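Local coordinates for probable adhesion protein (Pseudomonas aeruginosa PAO1, PDB 6R3Z) that probably captures divalent metal ions such as ferrous iron in the periplasm as the solute-binding protein of a transport system, at residues 10-22 and 251-263. Residues are numbered along the deposited sequence; the frame is centred on the assembly and turned at random.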
ATOM      1  N   GLY A  10     -16.571  -5.485  -4.000  1.00 21.99           N
ATOM      2  CA  GLY A  10     -15.960  -5.327  -2.694  1.00 21.34           C
ATOM      3  C   GLY A  10     -14.476  -5.062  -2.806  1.00 23.84           C
ATOM      4  O   GLY A  10     -13.817  -5.558  -3.722  1.00 23.92           O
ATOM      5  N   ILE A  11     -13.955  -4.224  -1.906  1.00 20.63           N
ATOM      6  CA  ILE A  11     -12.538  -3.887  -1.784  1.00 20.41           C
ATOM      7  C   ILE A  11     -12.111  -4.069  -0.331  1.00 23.82           C
ATOM      8  O   ILE A  11     -12.967  -4.049   0.567  1.00 23.67           O
ATOM      9  CB  ILE A  11     -12.158  -2.501  -2.357  1.00 22.71           C
ATOM     10  CG1 ILE A  11     -12.822  -1.335  -1.562  1.00 23.80           C
ATOM     11  CG2 ILE A  11     -12.436  -2.431  -3.864  1.00 23.72           C
ATOM     12  CD1 ILE A  11     -12.012  -0.871  -0.287  1.00 23.15           C
ATOM     13  N   THR A  12     -10.794  -4.164  -0.082  1.00 21.72           N
ATOM     14  CA  THR A  12     -10.318  -4.459   1.271  1.00 23.01           C
ATOM     15  C   THR A  12      -9.496  -3.348   1.920  1.00 27.49           C
ATOM     16  O   THR A  12      -9.563  -3.184   3.141  1.00 28.66           O
ATOM     17  CB  THR A  12      -9.533  -5.785   1.277  1.00 27.97           C
ATOM     18  OG1 THR A  12      -8.330  -5.601   0.536  1.00 24.94           O
ATOM     19  CG2 THR A  12     -10.329  -6.957   0.686  1.00 24.71           C
ATOM     20  N   LEU A  13      -8.621  -2.700   1.145  1.00 23.07           N
ATOM     21  CA  LEU A  13      -7.717  -1.651   1.617  1.00 21.57           C
ATOM     22  C   LEU A  13      -7.944  -0.378   0.802  1.00 23.44           C
ATOM     23  O   LEU A  13      -8.347  -0.456  -0.366  1.00 23.44           O
ATOM     24  CB  LEU A  13      -6.242  -2.097   1.503  1.00 21.59           C
ATOM     25  CG  LEU A  13      -5.887  -3.477   2.108  1.00 26.21           C
ATOM     26  CD1 LEU A  13      -4.538  -3.950   1.627  1.00 27.42           C
ATOM     27  CD2 LEU A  13      -5.919  -3.451   3.653  1.00 28.89           C
ATOM     28  N   HIS A  14      -7.653   0.790   1.414  1.00 20.59           N
ATOM     29  CA  HIS A  14      -7.838   2.104   0.783  1.00 21.02           C
ATOM     30  C   HIS A  14      -7.302   2.196  -0.652  1.00 23.04           C
ATOM     31  O   HIS A  14      -8.046   2.667  -1.516  1.00 22.90           O
ATOM     32  CB  HIS A  14      -7.259   3.240   1.636  1.00 22.18           C
ATOM     33  CG  HIS A  14      -8.000   3.461   2.914  1.00 24.02           C
ATOM     34  ND1 HIS A  14      -7.865   2.594   3.984  1.00 25.35           N
ATOM     35  CD2 HIS A  14      -8.835   4.460   3.264  1.00 25.01           C
ATOM     36  CE1 HIS A  14      -8.616   3.098   4.951  1.00 25.00           C
ATOM     37  NE2 HIS A  14      -9.239   4.201   4.555  1.00 25.09           N
ATOM     38  N   PRO A  15      -6.048   1.746  -0.951  1.00 20.97           N
ATOM     39  CA  PRO A  15      -5.540   1.862  -2.338  1.00 20.39           C
ATOM     40  C   PRO A  15      -6.441   1.154  -3.336  1.00 20.76           C
ATOM     41  O   PRO A  15      -6.643   1.700  -4.416  1.00 19.99           O
ATOM     42  CB  PRO A  15      -4.152   1.225  -2.260  1.00 22.88           C
ATOM     43  CG  PRO A  15      -3.723   1.472  -0.841  1.00 26.42           C
ATOM     44  CD  PRO A  15      -5.001   1.179  -0.073  1.00 22.46           C
ATOM     45  N   TYR A  16      -7.027  -0.015  -2.950  1.00 18.97           N
ATOM     46  CA  TYR A  16      -7.916  -0.763  -3.851  1.00 19.73           C
ATOM     47  C   TYR A  16      -9.223  -0.029  -4.094  1.00 22.69           C
ATOM     48  O   TYR A  16      -9.722  -0.073  -5.216  1.00 19.47           O
ATOM     49  CB  TYR A  16      -8.110  -2.216  -3.405  1.00 20.06           C
ATOM     50  CG  TYR A  16      -6.787  -2.952  -3.409  1.00 21.70           C
ATOM     51  CD1 TYR A  16      -6.287  -3.526  -4.579  1.00 24.16           C
ATOM     52  CD2 TYR A  16      -5.973  -2.964  -2.280  1.00 22.39           C
ATOM     53  CE1 TYR A  16      -5.020  -4.130  -4.613  1.00 24.02           C
ATOM     54  CE2 TYR A  16      -4.698  -3.541  -2.305  1.00 23.46           C
ATOM     55  CZ  TYR A  16      -4.225  -4.126  -3.472  1.00 26.05           C
ATOM     56  OH  TYR A  16      -2.963  -4.683  -3.484  1.00 25.60           O
ATOM     57  N   TYR A  17      -9.724   0.716  -3.088  1.00 21.08           N
ATOM     58  CA  TYR A  17     -10.909   1.563  -3.294  1.00 20.90           C
ATOM     59  C   TYR A  17     -10.556   2.591  -4.402  1.00 22.77           C
ATOM     60  O   TYR A  17     -11.335   2.784  -5.350  1.00 21.93           O
ATOM     61  CB  TYR A  17     -11.306   2.317  -2.005  1.00 21.64           C
ATOM     62  CG  TYR A  17     -12.581   3.110  -2.200  1.00 21.49           C
ATOM     63  CD1 TYR A  17     -12.551   4.397  -2.743  1.00 22.69           C
ATOM     64  CD2 TYR A  17     -13.829   2.541  -1.933  1.00 22.48           C
ATOM     65  CE1 TYR A  17     -13.723   5.111  -2.977  1.00 25.35           C
ATOM     66  CE2 TYR A  17     -15.014   3.244  -2.171  1.00 23.46           C
ATOM     67  CZ  TYR A  17     -14.953   4.527  -2.702  1.00 31.20           C
ATOM     68  OH  TYR A  17     -16.093   5.252  -2.923  1.00 29.81           O
ATOM     69  N   SER A  18      -9.371   3.221  -4.300  1.00 18.90           N
ATOM     70  CA  SER A  18      -8.920   4.205  -5.306  1.00 19.35           C
ATOM     71  C   SER A  18      -8.784   3.585  -6.700  1.00 22.13           C
ATOM     72  O   SER A  18      -9.298   4.156  -7.677  1.00 21.61           O
ATOM     73  CB  SER A  18      -7.616   4.868  -4.870  1.00 21.87           C
ATOM     74  OG  SER A  18      -7.826   5.777  -3.798  1.00 23.34           O
ATOM     75  N   TYR A  19      -8.172   2.385  -6.792  1.00 19.49           N
ATOM     76  CA  TYR A  19      -8.012   1.714  -8.085  1.00 19.28           C
ATOM     77  C   TYR A  19      -9.386   1.443  -8.697  1.00 21.86           C
ATOM     78  O   TYR A  19      -9.629   1.857  -9.818  1.00 21.34           O
ATOM     79  CB  TYR A  19      -7.296   0.364  -7.967  1.00 19.62           C
ATOM     80  CG  TYR A  19      -5.896   0.310  -7.388  1.00 19.38           C
ATOM     81  CD1 TYR A  19      -5.122   1.464  -7.249  1.00 19.47           C
ATOM     82  CD2 TYR A  19      -5.346  -0.901  -6.969  1.00 20.88           C
ATOM     83  CE1 TYR A  19      -3.830   1.405  -6.701  1.00 22.72           C
ATOM     84  CE2 TYR A  19      -4.079  -0.965  -6.395  1.00 21.35           C
ATOM     85  CZ  TYR A  19      -3.315   0.180  -6.287  1.00 26.67           C
ATOM     86  OH  TYR A  19      -2.072   0.047  -5.708  1.00 24.32           O
ATOM     87  N   VAL A  20     -10.275   0.721  -7.965  1.00 19.17           N
ATOM     88  CA  VAL A  20     -11.569   0.301  -8.518  1.00 19.42           C
ATOM     89  C   VAL A  20     -12.451   1.517  -8.893  1.00 24.07           C
ATOM     90  O   VAL A  20     -12.996   1.539 -10.002  1.00 23.58           O
ATOM     91  CB  VAL A  20     -12.271  -0.733  -7.589  1.00 22.93           C
ATOM     92  CG1 VAL A  20     -13.668  -1.082  -8.099  1.00 23.40           C
ATOM     93  CG2 VAL A  20     -11.409  -2.009  -7.465  1.00 21.98           C
ATOM     94  N   SER A  21     -12.541   2.540  -8.014  1.00 21.97           N
ATOM     95  CA  SER A  21     -13.339   3.753  -8.304  1.00 21.83           C
ATOM     96  C   SER A  21     -12.871   4.430  -9.612  1.00 24.05           C
ATOM     97  O   SER A  21     -13.695   4.821 -10.434  1.00 24.68           O
ATOM     98  CB  SER A  21     -13.237   4.751  -7.150  1.00 25.00           C
ATOM     99  OG  SER A  21     -13.794   4.182  -5.979  1.00 37.52           O
ATOM    100  N   ASN A  22     -11.545   4.539  -9.810  1.00 20.65           N
ATOM    101  CA  ASN A  22     -11.010   5.150 -11.036  1.00 20.97           C
ATOM    102  C   ASN A  22     -11.268   4.294 -12.273  1.00 24.20           C
ATOM    103  O   ASN A  22     -11.522   4.846 -13.345  1.00 24.42           O
ATOM    104  CB  ASN A  22      -9.549   5.515 -10.878  1.00 22.02           C
ATOM    105  CG  ASN A  22      -9.429   6.865 -10.217  1.00 30.23           C
ATOM    106  OD1 ASN A  22      -9.558   7.903 -10.882  1.00 25.97           O
ATOM    107  ND2 ASN A  22      -9.197   6.889  -8.894  1.00 20.56           N
ATOM    108  N   ILE A 251      -1.265   4.643   3.375  1.00 18.58           N
ATOM    109  CA  ILE A 251      -2.552   4.909   2.673  1.00 19.01           C
ATOM    110  C   ILE A 251      -3.622   3.966   3.307  1.00 23.94           C
ATOM    111  O   ILE A 251      -4.223   3.108   2.644  1.00 22.34           O
ATOM    112  CB  ILE A 251      -2.418   4.810   1.124  1.00 23.18           C
ATOM    113  CG1 ILE A 251      -1.097   5.534   0.643  1.00 24.21           C
ATOM    114  CG2 ILE A 251      -3.704   5.380   0.441  1.00 22.49           C
ATOM    115  CD1 ILE A 251      -0.767   5.477  -0.869  1.00 27.51           C
ATOM    116  N   SER A 252      -3.762   4.065   4.648  1.00 21.43           N
ATOM    117  CA  SER A 252      -4.641   3.169   5.396  1.00 21.19           C
ATOM    118  C   SER A 252      -5.486   3.889   6.439  1.00 24.68           C
ATOM    119  O   SER A 252      -6.208   3.217   7.170  1.00 23.22           O
ATOM    120  CB  SER A 252      -3.784   2.123   6.106  1.00 24.58           C
ATOM    121  OG  SER A 252      -3.059   2.734   7.166  1.00 22.63           O
ATOM    122  N   TYR A 253      -5.399   5.228   6.522  1.00 22.14           N
ATOM    123  CA  TYR A 253      -6.118   6.000   7.549  1.00 24.11           C
ATOM    124  C   TYR A 253      -7.253   6.859   6.999  1.00 29.04           C
ATOM    125  O   TYR A 253      -7.048   7.563   6.028  1.00 27.90           O
ATOM    126  CB  TYR A 253      -5.104   6.915   8.272  1.00 26.05           C
ATOM    127  CG  TYR A 253      -5.662   7.583   9.506  1.00 29.98           C
ATOM    128  CD1 TYR A 253      -5.669   6.927  10.733  1.00 33.24           C
ATOM    129  CD2 TYR A 253      -6.201   8.867   9.447  1.00 31.16           C
ATOM    130  CE1 TYR A 253      -6.203   7.528  11.873  1.00 37.42           C
ATOM    131  CE2 TYR A 253      -6.744   9.476  10.578  1.00 32.98           C
ATOM    132  CZ  TYR A 253      -6.746   8.801  11.790  1.00 41.66           C
ATOM    133  OH  TYR A 253      -7.246   9.394  12.927  1.00 43.45           O
ATOM    134  N   GLY A 254      -8.397   6.883   7.683  1.00 27.14           N
ATOM    135  CA  GLY A 254      -9.476   7.795   7.312  1.00 27.67           C
ATOM    136  C   GLY A 254     -10.432   7.306   6.252  1.00 29.64           C
ATOM    137  O   GLY A 254     -10.512   6.106   6.017  1.00 29.23           O
ATOM    138  N   ASP A 255     -11.212   8.227   5.662  1.00 26.84           N
ATOM    139  CA  ASP A 255     -12.231   7.925   4.647  1.00 26.64           C
ATOM    140  C   ASP A 255     -11.680   7.302   3.363  1.00 29.47           C
ATOM    141  O   ASP A 255     -10.553   7.595   2.949  1.00 29.07           O
ATOM    142  CB  ASP A 255     -13.035   9.181   4.256  1.00 28.38           C
ATOM    143  CG  ASP A 255     -13.794   9.907   5.367  1.00 37.63           C
ATOM    144  OD1 ASP A 255     -13.970   9.316   6.463  1.00 37.27           O
ATOM    145  OD2 ASP A 255     -14.205  11.063   5.139  1.00 45.37           O
ATOM    146  N   TYR A 256     -12.519   6.494   2.702  1.00 25.00           N
ATOM    147  CA  TYR A 256     -12.180   5.954   1.393  1.00 24.40           C
ATOM    148  C   TYR A 256     -12.538   7.042   0.379  1.00 26.34           C
ATOM    149  O   TYR A 256     -13.527   7.755   0.560  1.00 25.08           O
ATOM    150  CB  TYR A 256     -13.001   4.707   1.081  1.00 24.73           C
ATOM    151  CG  TYR A 256     -12.707   3.562   2.019  1.00 24.47           C
ATOM    152  CD1 TYR A 256     -11.575   2.769   1.847  1.00 25.48           C
ATOM    153  CD2 TYR A 256     -13.556   3.273   3.082  1.00 26.57           C
ATOM    154  CE1 TYR A 256     -11.294   1.714   2.713  1.00 25.96           C
ATOM    155  CE2 TYR A 256     -13.286   2.222   3.957  1.00 27.40           C
ATOM    156  CZ  TYR A 256     -12.163   1.430   3.751  1.00 31.62           C
ATOM    157  OH  TYR A 256     -11.909   0.356   4.558  1.00 27.19           O
ATOM    158  N   SER A 257     -11.717   7.202  -0.662  1.00 23.56           N
ATOM    159  CA  SER A 257     -11.960   8.194  -1.707  1.00 24.61           C
ATOM    160  C   SER A 257     -11.221   7.779  -2.950  1.00 26.22           C
ATOM    161  O   SER A 257     -10.159   7.146  -2.863  1.00 24.10           O
ATOM    162  CB  SER A 257     -11.532   9.599  -1.269  1.00 28.04           C
ATOM    163  OG  SER A 257     -10.146   9.854  -1.431  1.00 29.21           O
ATOM    164  N   ALA A 258     -11.775   8.130  -4.107  1.00 23.24           N
ATOM    165  CA  ALA A 258     -11.147   7.814  -5.388  1.00 23.17           C
ATOM    166  C   ALA A 258      -9.723   8.425  -5.476  1.00 24.51           C
ATOM    167  O   ALA A 258      -8.812   7.724  -5.885  1.00 22.12           O
ATOM    168  CB  ALA A 258     -12.022   8.295  -6.530  1.00 24.77           C
ATOM    169  N   GLY A 259      -9.542   9.672  -5.006  1.00 22.39           N
ATOM    170  CA  GLY A 259      -8.262  10.374  -5.075  1.00 22.66           C
ATOM    171  C   GLY A 259      -7.232  10.099  -3.992  1.00 24.71           C
ATOM    172  O   GLY A 259      -6.090  10.537  -4.130  1.00 23.50           O
ATOM    173  N   LYS A 260      -7.613   9.390  -2.897  1.00 20.67           N
ATOM    174  CA  LYS A 260      -6.699   9.134  -1.778  1.00 20.02           C
ATOM    175  C   LYS A 260      -5.340   8.582  -2.226  1.00 23.16           C
ATOM    176  O   LYS A 260      -4.293   9.098  -1.798  1.00 23.56           O
ATOM    177  CB  LYS A 260      -7.315   8.177  -0.751  1.00 20.23           C
ATOM    178  CG  LYS A 260      -6.487   8.136   0.542  1.00 20.67           C
ATOM    179  CD  LYS A 260      -7.031   7.089   1.508  1.00 26.17           C
ATOM    180  CE  LYS A 260      -6.300   7.053   2.835  1.00 24.91           C
ATOM    181  NZ  LYS A 260      -6.377   8.361   3.548  1.00 26.01           N
ATOM    182  N   TYR A 261      -5.365   7.526  -3.051  1.00 20.80           N
ATOM    183  CA  TYR A 261      -4.125   6.886  -3.499  1.00 21.44           C
ATOM    184  C   TYR A 261      -3.180   7.877  -4.163  1.00 21.59           C
ATOM    185  O   TYR A 261      -2.024   7.963  -3.755  1.00 21.26           O
ATOM    186  CB  TYR A 261      -4.375   5.666  -4.405  1.00 22.70           C
ATOM    187  CG  TYR A 261      -3.079   4.973  -4.750  1.00 23.65           C
ATOM    188  CD1 TYR A 261      -2.419   4.187  -3.808  1.00 25.93           C
ATOM    189  CD2 TYR A 261      -2.442   5.208  -5.968  1.00 24.35           C
ATOM    190  CE1 TYR A 261      -1.182   3.608  -4.087  1.00 26.47           C
ATOM    191  CE2 TYR A 261      -1.209   4.622  -6.265  1.00 24.49           C
ATOM    192  CZ  TYR A 261      -0.583   3.823  -5.317  1.00 29.50           C
ATOM    193  OH  TYR A 261       0.681   3.321  -5.552  1.00 29.29           O
ATOM    194  N   GLU A 262      -3.643   8.599  -5.188  1.00 19.49           N
ATOM    195  CA  GLU A 262      -2.740   9.513  -5.888  1.00 20.15           C
ATOM    196  C   GLU A 262      -2.256  10.694  -5.003  1.00 24.32           C
ATOM    197  O   GLU A 262      -1.073  11.042  -5.061  1.00 26.33           O
ATOM    198  CB  GLU A 262      -3.318   9.977  -7.228  1.00 22.78           C
ATOM    199  CG  GLU A 262      -4.523  10.876  -7.195  1.00 29.64           C
ATOM    200  CD  GLU A 262      -5.180  10.768  -8.559  1.00 40.49           C
ATOM    201  OE1 GLU A 262      -4.730  11.439  -9.518  1.00 34.76           O
ATOM    202  OE2 GLU A 262      -6.109   9.944  -8.676  1.00 23.67           O
ATOM    203  N   GLU A 263      -3.120  11.224  -4.132  1.00 21.81           N
ATOM    204  CA  GLU A 263      -2.774  12.318  -3.215  1.00 23.06           C
ATOM    205  C   GLU A 263      -1.646  11.901  -2.252  1.00 26.43           C
ATOM    206  O   GLU A 263      -0.616  12.583  -2.168  1.00 25.77           O
ATOM    207  CB  GLU A 263      -4.015  12.804  -2.420  1.00 24.85           C
ATOM    208  CG  GLU A 263      -5.011  13.574  -3.271  1.00 34.34           C
ATOM    209  CD  GLU A 263      -6.383  13.781  -2.652  1.00 59.35           C
ATOM    210  OE1 GLU A 263      -6.461  13.974  -1.417  1.00 53.62           O
ATOM    211  OE2 GLU A 263      -7.381  13.765  -3.409  1.00 53.27           O
TER
HETATM  212  O   HOH W   1     -12.445  -2.204   3.258  1.00 30.42           O
HETATM  213  O   HOH W   2      -9.324   5.185  -0.838  1.00 22.89           O
HETATM  214  O   HOH W   3      -9.243   9.908  -8.312  1.00 30.16           O
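Segment 251-263 runs along one side of the first turns of helix 14-24, from Ser252 beside His14 to Ala258 beside Ser18, and leads into the C-terminal helix; the CA atoms of Ser18 and Ala258 lie 4.2 Å apart. Nickel ligand His250 immediately precedes this segment. The His14 ring lies between Tyr256, over one face, and the backbone N of Tyr253, offset toward the rim of the other. Its NE2 donates to Gly254 O (2.7 Å), which lies in the ring plane, although the donor stands above the carbonyl plane. Tyr256 stacks face to face on the imidazole, centroids 4.2 Å apart and planes at 21°, while the methylenes CD and CE of Lys260 lie against His14 CD2. Beyond CD, Lys260 bends at its last torsion (chi4 60°) and NZ bonds to Tyr253 O. Tyr256 also links two rings: its CB makes a CH-pi contact over the centre of Tyr17, 3.7 Å from the centroid. Ser18 OG accepts from Tyr261 N (3.1 Å), and its own proton can reach either Ser257 O or Ala258 O. One turn along the helix from Pro15, Tyr19 turns its edge to the face of Tyr261 in a T-shaped pair. A water joins His14 O to Ser257 N. The contact thus ties the last helix back onto the N-terminal lobe of this two-lobed cluster 9 fold, with strand 29-32 flanking Tyr17 and Tyr256, helix 116-133 packing on Tyr19, and helix 138-160 touching Tyr261.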